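Local atomic coordinates of DNA ligase (Alteromonas mediterranea, PDB entry 6GDR), a protein that probably seals breaks in DNA as an ATP-dependent DNA ligase of the minimal Lig E type, here seen holding AMP and bound to DNA. Residues D[74-79]-D[126-131]; D[268-273]-D[282-287]. All blocks are in the same frame, centred on the assembly; numbering follows the deposited sequence.

Contact 1 (D[74-79]-D[126-131]). Unlike the reference sequence in segment 126-131: V128 (reference Ile).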
loop_
_atom_site.group_PDB
_atom_site.type_symbol
_atom_site.label_atom_id
_atom_site.label_comp_id
_atom_site.label_asym_id
_atom_site.label_seq_id
_atom_site.Cartn_x
_atom_site.Cartn_y
_atom_site.Cartn_z
ATOM N N LEU D 74 8.043 -0.575 6.645
ATOM C CA LEU D 74 8.682 0.535 7.339
ATOM C C LEU D 74 7.689 1.683 7.456
ATOM O O LEU D 74 7.222 2.214 6.443
ATOM C CB LEU D 74 9.944 0.971 6.599
ATOM C CG LEU D 74 11.046 -0.086 6.513
ATOM C CD1 LEU D 74 12.190 0.404 5.644
ATOM C CD2 LEU D 74 11.553 -0.456 7.900
ATOM N N TRP D 75 7.372 2.068 8.690
ATOM C CA TRP D 75 6.207 2.899 8.947
ATOM C C TRP D 75 6.414 3.666 10.244
ATOM O O TRP D 75 7.036 3.166 11.185
ATOM C CB TRP D 75 4.945 2.028 9.016
ATOM C CG TRP D 75 3.661 2.755 9.262
ATOM C CD1 TRP D 75 2.960 3.512 8.368
ATOM C CD2 TRP D 75 2.901 2.761 10.476
ATOM N NE1 TRP D 75 1.817 3.999 8.956
ATOM C CE2 TRP D 75 1.758 3.552 10.250
ATOM C CE3 TRP D 75 3.081 2.179 11.735
ATOM C CZ2 TRP D 75 0.798 3.777 11.236
ATOM C CZ3 TRP D 75 2.129 2.406 12.713
ATOM C CH2 TRP D 75 1.003 3.198 12.458
ATOM N N ILE D 76 5.888 4.890 10.276
ATOM C CA ILE D 76 5.976 5.753 11.449
ATOM C C ILE D 76 4.593 5.863 12.076
ATOM O O ILE D 76 4.361 5.387 13.192
ATOM C CB ILE D 76 6.524 7.145 11.080
ATOM C CG1 ILE D 76 7.918 7.026 10.458
ATOM C CG2 ILE D 76 6.566 8.050 12.311
ATOM C CD1 ILE D 76 8.383 8.285 9.754
ATOM N N ALA D 77 3.672 6.498 11.359
ATOM C CA ALA D 77 2.306 6.684 11.828
ATOM C C ALA D 77 1.423 6.922 10.609
ATOM O O ALA D 77 1.903 6.977 9.473
ATOM C CB ALA D 77 2.215 7.842 12.826
ATOM N N ARG D 78 0.123 7.060 10.852
ATOM C CA ARG D 78 -0.822 7.290 9.769
ATOM C C ARG D 78 -0.570 8.641 9.108
ATOM O O ARG D 78 -0.192 9.619 9.758
ATOM C CB ARG D 78 -2.254 7.226 10.297
ATOM C CG ARG D 78 -2.643 5.869 10.852
ATOM C CD ARG D 78 -3.942 5.944 11.634
ATOM N NE ARG D 78 -4.375 4.630 12.101
ATOM C CZ ARG D 78 -5.332 4.434 13.004
ATOM N NH1 ARG D 78 -5.960 5.466 13.549
ATOM N NH2 ARG D 78 -5.659 3.201 13.365
ATOM N N GLY D 79 -0.790 8.687 7.795
ATOM C CA GLY D 79 -0.629 9.920 7.050
ATOM C C GLY D 79 0.788 10.441 6.980
ATOM O O GLY D 79 0.983 11.644 6.790
ATOM N N ALA D 126 14.820 7.592 13.799
ATOM C CA ALA D 126 14.532 7.410 15.219
ATOM C C ALA D 126 13.107 6.914 15.434
ATOM O O ALA D 126 12.874 5.980 16.210
ATOM C CB ALA D 126 14.766 8.722 15.969
ATOM N N LYS D 127 12.139 7.523 14.750
ATOM C CA LYS D 127 10.731 7.192 14.927
ATOM C C LYS D 127 10.201 6.282 13.822
ATOM O O LYS D 127 8.986 6.223 13.604
ATOM C CB LYS D 127 9.903 8.476 15.011
ATOM C CG LYS D 127 10.073 9.221 16.332
ATOM C CD LYS D 127 9.262 8.573 17.449
ATOM C CE LYS D 127 9.808 8.924 18.827
ATOM N NZ LYS D 127 10.823 7.940 19.300
ATOM N N VAL D 128 11.084 5.568 13.131
ATOM C CA VAL D 128 10.693 4.584 12.130
ATOM C C VAL D 128 10.689 3.211 12.782
ATOM O O VAL D 128 11.498 2.917 13.671
ATOM C CB VAL D 128 11.634 4.616 10.908
ATOM C CG1 VAL D 128 11.281 3.511 9.918
ATOM C CG2 VAL D 128 11.569 5.975 10.228
ATOM N N ARG D 129 9.769 2.358 12.335
ATOM C CA ARG D 129 9.656 1.002 12.848
ATOM C C ARG D 129 9.448 0.037 11.689
ATOM O O ARG D 129 8.971 0.411 10.616
ATOM C CB ARG D 129 8.504 0.871 13.856
ATOM C CG ARG D 129 8.720 1.647 15.145
ATOM C CD ARG D 129 7.757 1.194 16.227
ATOM N NE ARG D 129 6.370 1.510 15.897
ATOM C CZ ARG D 129 5.315 1.020 16.540
ATOM N NH1 ARG D 129 4.091 1.368 16.168
ATOM N NH2 ARG D 129 5.479 0.178 17.553
ATOM N N PHE D 130 9.817 -1.220 11.926
ATOM C CA PHE D 130 9.679 -2.289 10.939
ATOM C C PHE D 130 8.479 -3.133 11.351
ATOM O O PHE D 130 8.588 -4.051 12.165
ATOM C CB PHE D 130 10.960 -3.111 10.855
ATOM C CG PHE D 130 10.879 -4.270 9.902
ATOM C CD1 PHE D 130 11.042 -4.076 8.541
ATOM C CD2 PHE D 130 10.650 -5.554 10.368
ATOM C CE1 PHE D 130 10.972 -5.142 7.662
ATOM C CE2 PHE D 130 10.579 -6.621 9.494
ATOM C CZ PHE D 130 10.741 -6.416 8.140
ATOM N N MET D 131 7.320 -2.812 10.780
ATOM C CA MET D 131 6.066 -3.483 11.120
ATOM C C MET D 131 5.971 -4.768 10.307
ATOM O O MET D 131 5.395 -4.804 9.220
ATOM C CB MET D 131 4.881 -2.562 10.852
ATOM C CG MET D 131 5.045 -1.153 11.414
ATOM S SD MET D 131 5.318 -1.115 13.197
ATOM C CE MET D 131 3.791 -1.828 13.800
#

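Contact 2 (D[268-273]-D[282-287]). With nucleotides of chain C.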
loop_
_atom_site.group_PDB
_atom_site.type_symbol
_atom_site.label_atom_id
_atom_site.label_comp_id
_atom_site.label_asym_id
_atom_site.label_seq_id
_atom_site.Cartn_x
_atom_site.Cartn_y
_atom_site.Cartn_z
ATOM N N VAL D 268 -15.246 15.953 -15.985
ATOM C CA VAL D 268 -15.098 14.510 -15.883
ATOM C C VAL D 268 -15.165 14.113 -14.417
ATOM O O VAL D 268 -14.822 14.895 -13.524
ATOM C CB VAL D 268 -13.777 14.015 -16.512
ATOM C CG1 VAL D 268 -13.718 14.392 -17.985
ATOM C CG2 VAL D 268 -12.576 14.583 -15.762
ATOM N N THR D 269 -15.609 12.885 -14.174
ATOM C CA THR D 269 -15.652 12.315 -12.835
ATOM C C THR D 269 -14.548 11.278 -12.689
ATOM O O THR D 269 -14.340 10.444 -13.577
ATOM C CB THR D 269 -17.010 11.670 -12.548
ATOM O OG1 THR D 269 -18.052 12.623 -12.793
ATOM C CG2 THR D 269 -17.091 11.202 -11.099
ATOM N N PHE D 270 -13.847 11.332 -11.559
ATOM C CA PHE D 270 -12.723 10.449 -11.297
ATOM C C PHE D 270 -12.817 9.924 -9.873
ATOM O O PHE D 270 -13.341 10.596 -8.981
ATOM C CB PHE D 270 -11.384 11.173 -11.488
ATOM C CG PHE D 270 -11.113 12.228 -10.450
ATOM C CD1 PHE D 270 -10.359 11.934 -9.326
ATOM C CD2 PHE D 270 -11.614 13.509 -10.597
ATOM C CE1 PHE D 270 -10.109 12.899 -8.369
ATOM C CE2 PHE D 270 -11.367 14.479 -9.643
ATOM C CZ PHE D 270 -10.613 14.173 -8.528
ATOM N N LYS D 271 -12.300 8.717 -9.669
ATOM C CA LYS D 271 -12.165 8.155 -8.337
ATOM C C LYS D 271 -10.739 8.359 -7.843
ATOM O O LYS D 271 -9.800 8.503 -8.627
ATOM C CB LYS D 271 -12.528 6.665 -8.321
ATOM C CG LYS D 271 -11.395 5.710 -8.670
ATOM C CD LYS D 271 -11.870 4.270 -8.605
ATOM C CE LYS D 271 -10.703 3.300 -8.607
ATOM N NZ LYS D 271 -11.144 1.897 -8.381
ATOM N N PHE D 272 -10.589 8.374 -6.521
ATOM C CA PHE D 272 -9.287 8.608 -5.919
ATOM C C PHE D 272 -9.282 8.025 -4.515
ATOM O O PHE D 272 -10.333 7.831 -3.899
ATOM C CB PHE D 272 -8.947 10.103 -5.891
ATOM C CG PHE D 272 -9.865 10.917 -5.024
ATOM C CD1 PHE D 272 -11.119 11.290 -5.478
ATOM C CD2 PHE D 272 -9.472 11.312 -3.758
ATOM C CE1 PHE D 272 -11.966 12.040 -4.680
ATOM C CE2 PHE D 272 -10.312 12.063 -2.956
ATOM C CZ PHE D 272 -11.560 12.427 -3.419
ATOM N N TYR D 273 -8.079 7.749 -4.020
ATOM C CA TYR D 273 -7.875 7.141 -2.707
ATOM C C TYR D 273 -7.204 8.176 -1.808
ATOM O O TYR D 273 -6.003 8.116 -1.541
ATOM C CB TYR D 273 -7.034 5.865 -2.829
ATOM C CG TYR D 273 -7.664 4.790 -3.685
ATOM C CD1 TYR D 273 -8.288 3.691 -3.108
ATOM C CD2 TYR D 273 -7.638 4.874 -5.071
ATOM C CE1 TYR D 273 -8.863 2.706 -3.887
ATOM C CE2 TYR D 273 -8.210 3.895 -5.857
ATOM C CZ TYR D 273 -8.822 2.813 -5.262
ATOM O OH TYR D 273 -9.395 1.837 -6.041
ATOM N N ARG D 282 -4.876 11.009 -4.991
ATOM C CA ARG D 282 -3.890 9.947 -5.121
ATOM C C ARG D 282 -4.503 8.733 -5.808
ATOM O O ARG D 282 -5.667 8.391 -5.573
ATOM C CB ARG D 282 -3.331 9.541 -3.754
ATOM C CG ARG D 282 -2.408 8.342 -3.834
ATOM C CD ARG D 282 -1.375 8.293 -2.724
ATOM N NE ARG D 282 -1.892 7.665 -1.512
ATOM C CZ ARG D 282 -1.133 7.113 -0.571
ATOM N NH1 ARG D 282 0.188 7.094 -0.697
ATOM N NH2 ARG D 282 -1.696 6.568 0.497
ATOM N N PHE D 283 -3.707 8.085 -6.660
ATOM C CA PHE D 283 -4.143 6.900 -7.399
ATOM C C PHE D 283 -5.396 7.187 -8.218
ATOM O O PHE D 283 -6.235 6.305 -8.421
ATOM C CB PHE D 283 -4.393 5.718 -6.456
ATOM C CG PHE D 283 -3.280 5.469 -5.474
ATOM C CD1 PHE D 283 -1.969 5.800 -5.779
ATOM C CD2 PHE D 283 -3.552 4.899 -4.240
ATOM C CE1 PHE D 283 -0.951 5.568 -4.871
ATOM C CE2 PHE D 283 -2.538 4.666 -3.328
ATOM C CZ PHE D 283 -1.238 4.999 -3.644
ATOM N N ALA D 284 -5.531 8.419 -8.698
ATOM C CA ALA D 284 -6.746 8.821 -9.388
ATOM C C ALA D 284 -6.880 8.097 -10.722
ATOM O O ALA D 284 -5.889 7.836 -11.410
ATOM C CB ALA D 284 -6.754 10.332 -9.613
ATOM N N SER D 285 -8.119 7.774 -11.084
ATOM C CA SER D 285 -8.420 7.151 -12.364
ATOM C C SER D 285 -9.743 7.694 -12.883
ATOM O O SER D 285 -10.615 8.099 -12.109
ATOM C CB SER D 285 -8.485 5.620 -12.251
ATOM O OG SER D 285 -9.469 5.218 -11.316
ATOM N N PHE D 286 -9.881 7.698 -14.205
ATOM C CA PHE D 286 -11.069 8.237 -14.849
ATOM C C PHE D 286 -12.210 7.229 -14.806
ATOM O O PHE D 286 -11.995 6.018 -14.910
ATOM C CB PHE D 286 -10.752 8.615 -16.298
ATOM C CG PHE D 286 -11.965 8.911 -17.130
ATOM C CD1 PHE D 286 -12.614 10.132 -17.031
ATOM C CD2 PHE D 286 -12.453 7.971 -18.023
ATOM C CE1 PHE D 286 -13.729 10.404 -17.799
ATOM C CE2 PHE D 286 -13.567 8.238 -18.793
ATOM C CZ PHE D 286 -14.206 9.455 -18.682
ATOM N N LEU D 287 -13.432 7.741 -14.648
ATOM C CA LEU D 287 -14.632 6.910 -14.627
ATOM C C LEU D 287 -15.486 7.173 -15.862
ATOM O O LEU D 287 -15.429 6.417 -16.837
ATOM C CB LEU D 287 -15.441 7.175 -13.357
ATOM C CG LEU D 287 -14.821 6.702 -12.042
ATOM C CD1 LEU D 287 -15.359 7.527 -10.886
ATOM C CD2 LEU D 287 -15.101 5.225 -11.821
ATOM O OP3 DC C 1 0.398 -2.963 -6.307
ATOM P P DC C 1 1.041 -2.082 -5.306
ATOM O OP1 DC C 1 2.501 -2.161 -5.515
ATOM O OP2 DC C 1 0.485 -2.437 -3.981
ATOM O "O5'" DC C 1 0.581 -0.585 -5.621
ATOM C "C5'" DC C 1 0.219 0.287 -4.562
ATOM C "C4'" DC C 1 -0.479 1.521 -5.093
ATOM O "O4'" DC C 1 0.479 2.362 -5.791
ATOM C "C3'" DC C 1 -1.575 1.246 -6.108
ATOM O "O3'" DC C 1 -2.820 0.992 -5.467
ATOM C "C2'" DC C 1 -1.588 2.526 -6.923
ATOM C "C1'" DC C 1 -0.114 2.909 -6.957
ATOM N N1 DC C 1 0.607 2.384 -8.151
ATOM C C2 DC C 1 0.501 3.059 -9.368
ATOM O O2 DC C 1 -0.187 4.085 -9.428
ATOM N N3 DC C 1 1.158 2.571 -10.449
ATOM C C4 DC C 1 1.891 1.462 -10.341
ATOM N N4 DC C 1 2.523 1.019 -11.434
ATOM C C5 DC C 1 2.009 0.758 -9.107
ATOM C C6 DC C 1 1.356 1.249 -8.049
ATOM P P DA C 2 -3.904 0.036 -6.173
ATOM O OP1 DA C 2 -5.043 -0.109 -5.239
ATOM O OP2 DA C 2 -3.194 -1.165 -6.666
ATOM O "O5'" DA C 2 -4.383 0.875 -7.447
ATOM C "C5'" DA C 2 -5.103 2.087 -7.267
ATOM C "C4'" DA C 2 -5.275 2.822 -8.585
ATOM O "O4'" DA C 2 -3.975 3.224 -9.093
ATOM C "C3'" DA C 2 -5.884 2.001 -9.709
ATOM O "O3'" DA C 2 -7.302 1.984 -9.639
ATOM C "C2'" DA C 2 -5.369 2.724 -10.941
ATOM C "C1'" DA C 2 -3.971 3.154 -10.515
ATOM N N9 DA C 2 -2.928 2.226 -10.946
ATOM C C8 DA C 2 -2.341 1.237 -10.204
ATOM N N7 DA C 2 -1.436 0.550 -10.861
ATOM C C5 DA C 2 -1.435 1.122 -12.124
ATOM C C6 DA C 2 -0.697 0.848 -13.293
ATOM N N6 DA C 2 0.224 -0.118 -13.372
ATOM N N1 DA C 2 -0.943 1.607 -14.380
ATOM C C2 DA C 2 -1.864 2.574 -14.297
ATOM N N3 DA C 2 -2.618 2.926 -13.257
ATOM C C4 DA C 2 -2.353 2.154 -12.192
ATOM P P DC C 3 -8.117 0.780 -10.322
ATOM O OP1 DC C 3 -9.563 1.034 -10.128
ATOM O OP2 DC C 3 -7.525 -0.490 -9.845
ATOM O "O5'" DC C 3 -7.770 0.915 -11.878
ATOM C "C5'" DC C 3 -8.153 2.082 -12.594
ATOM C "C4'" DC C 3 -7.521 2.105 -13.977
ATOM O "O4'" DC C 3 -6.088 1.959 -13.856
ATOM C "C3'" DC C 3 -7.959 0.980 -14.896
ATOM O "O3'" DC C 3 -9.124 1.348 -15.627
ATOM C "C2'" DC C 3 -6.750 0.766 -15.805
ATOM C "C1'" DC C 3 -5.566 1.301 -14.995
ATOM N N1 DC C 3 -4.620 0.238 -14.543
ATOM C C2 DC C 3 -3.646 -0.238 -15.426
ATOM O O2 DC C 3 -3.591 0.231 -16.570
ATOM N N3 DC C 3 -2.792 -1.201 -15.004
ATOM C C4 DC C 3 -2.886 -1.680 -13.763
ATOM N N4 DC C 3 -2.018 -2.629 -13.392
ATOM C C5 DC C 3 -3.871 -1.206 -12.847
ATOM C C6 DC C 3 -4.708 -0.257 -13.275
#

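Contact 1 (D[74-79]-D[126-131])
W75 and R129 lie side by side on one face of the sheet and point the same way. The guanidinium comes up at the edge of the indole, with R129 NH1 4.1 Å from W75 CZ3, and the two planes are 34° apart. With chi1 at -179°, the indole of W75 swings away from its own backbone N and brings its six-membered part alongside M131, where W75 CE3 meets M131 CG at 3.9 Å, obliquely to the ring. M131 bends at both chi2 and chi3, bringing its sulfur SD 3.8 Å above one face of the R129 guanidinium. Underneath, W75 and R129 form a hydrogen-bonded antiparallel pair: W75 N to R129 O is 3.0 Å and R129 N to W75 O is 3.1 Å. This joins strands 70-75 and 129-134, two inner strands of the mixed sheet in the nucleotidyltransferase (adenylation) domain, with the side chain of M131 about 7 Å from the bound AMP. The other face of the sheet is greasy. L74 CD2 reaches the edge of the F130 ring in its plane, 3.7 Å from F130 CD1, while helix 81-89 and F61 also pack on L74. Where the strand pairing ends, I76 CG1 touches V128 CG2 at 3.8 Å.

Contact 2 (D[268-273]-D[282-287])
K271 NZ donates to Y273 OH at 2.9 Å and also meets OP1 of DC3 of chain C, at a modelled 2.5 Å too short to trust. Its extended chain runs alongside S285, K271 CG 3.3 Å from S285 OG, and the two backbones form a hydrogen-bonded antiparallel pair (K271 N to S285 O, 3.0 Å). This strand pairing edges the OB domain's antiparallel sheet; F270 and F286 turn to the face opposite K271 and S285, and A284 CB packs against F270 CD1. Y273 N to R282 O, almost straight (177° at the hydrogen, 2.9 Å), extends the pairing into the loop ends. The F283 ring is sandwiched, R282 CG over the centre of one face and C2' of DC1 of chain C over the other, toward the rim. Y273 crosses F283 at about a right angle, Y273 CD2 3.6 Å from F283 CB. A leucine in place of Y273 would probably leave K271 NZ without its hydroxyl partner and open a gap beside F283. R282 reaches away to a salt bridge with D36. Lysine at a phosphate and phenylalanine against a sugar put much of the grip on the DNA backbone, consistent with limited sequence dependence, although F283 also packs on a cytosine base.

Both contacts are antiparallel strand pairings and both are partly buried, but they share no element. Contact 1 sits between two inner strands of the nucleotidyltransferase domain, while contact 2 uses the outermost strand 285-289 of the OB sheet. They lie on opposite sides of the chain's centre, about 28 Å apart between centres, with nearest atoms about 7 Å apart. Their chemistry follows their place: contact 1 is chiefly apolar, stays about 8 Å from the DNA at its nearest atom, and places the M131 side chain about 7 Å from the AMP, whereas contact 2 puts charge and aromatic rings directly on DNA. From contact 2, R282 reaches across to D36 of the other domain.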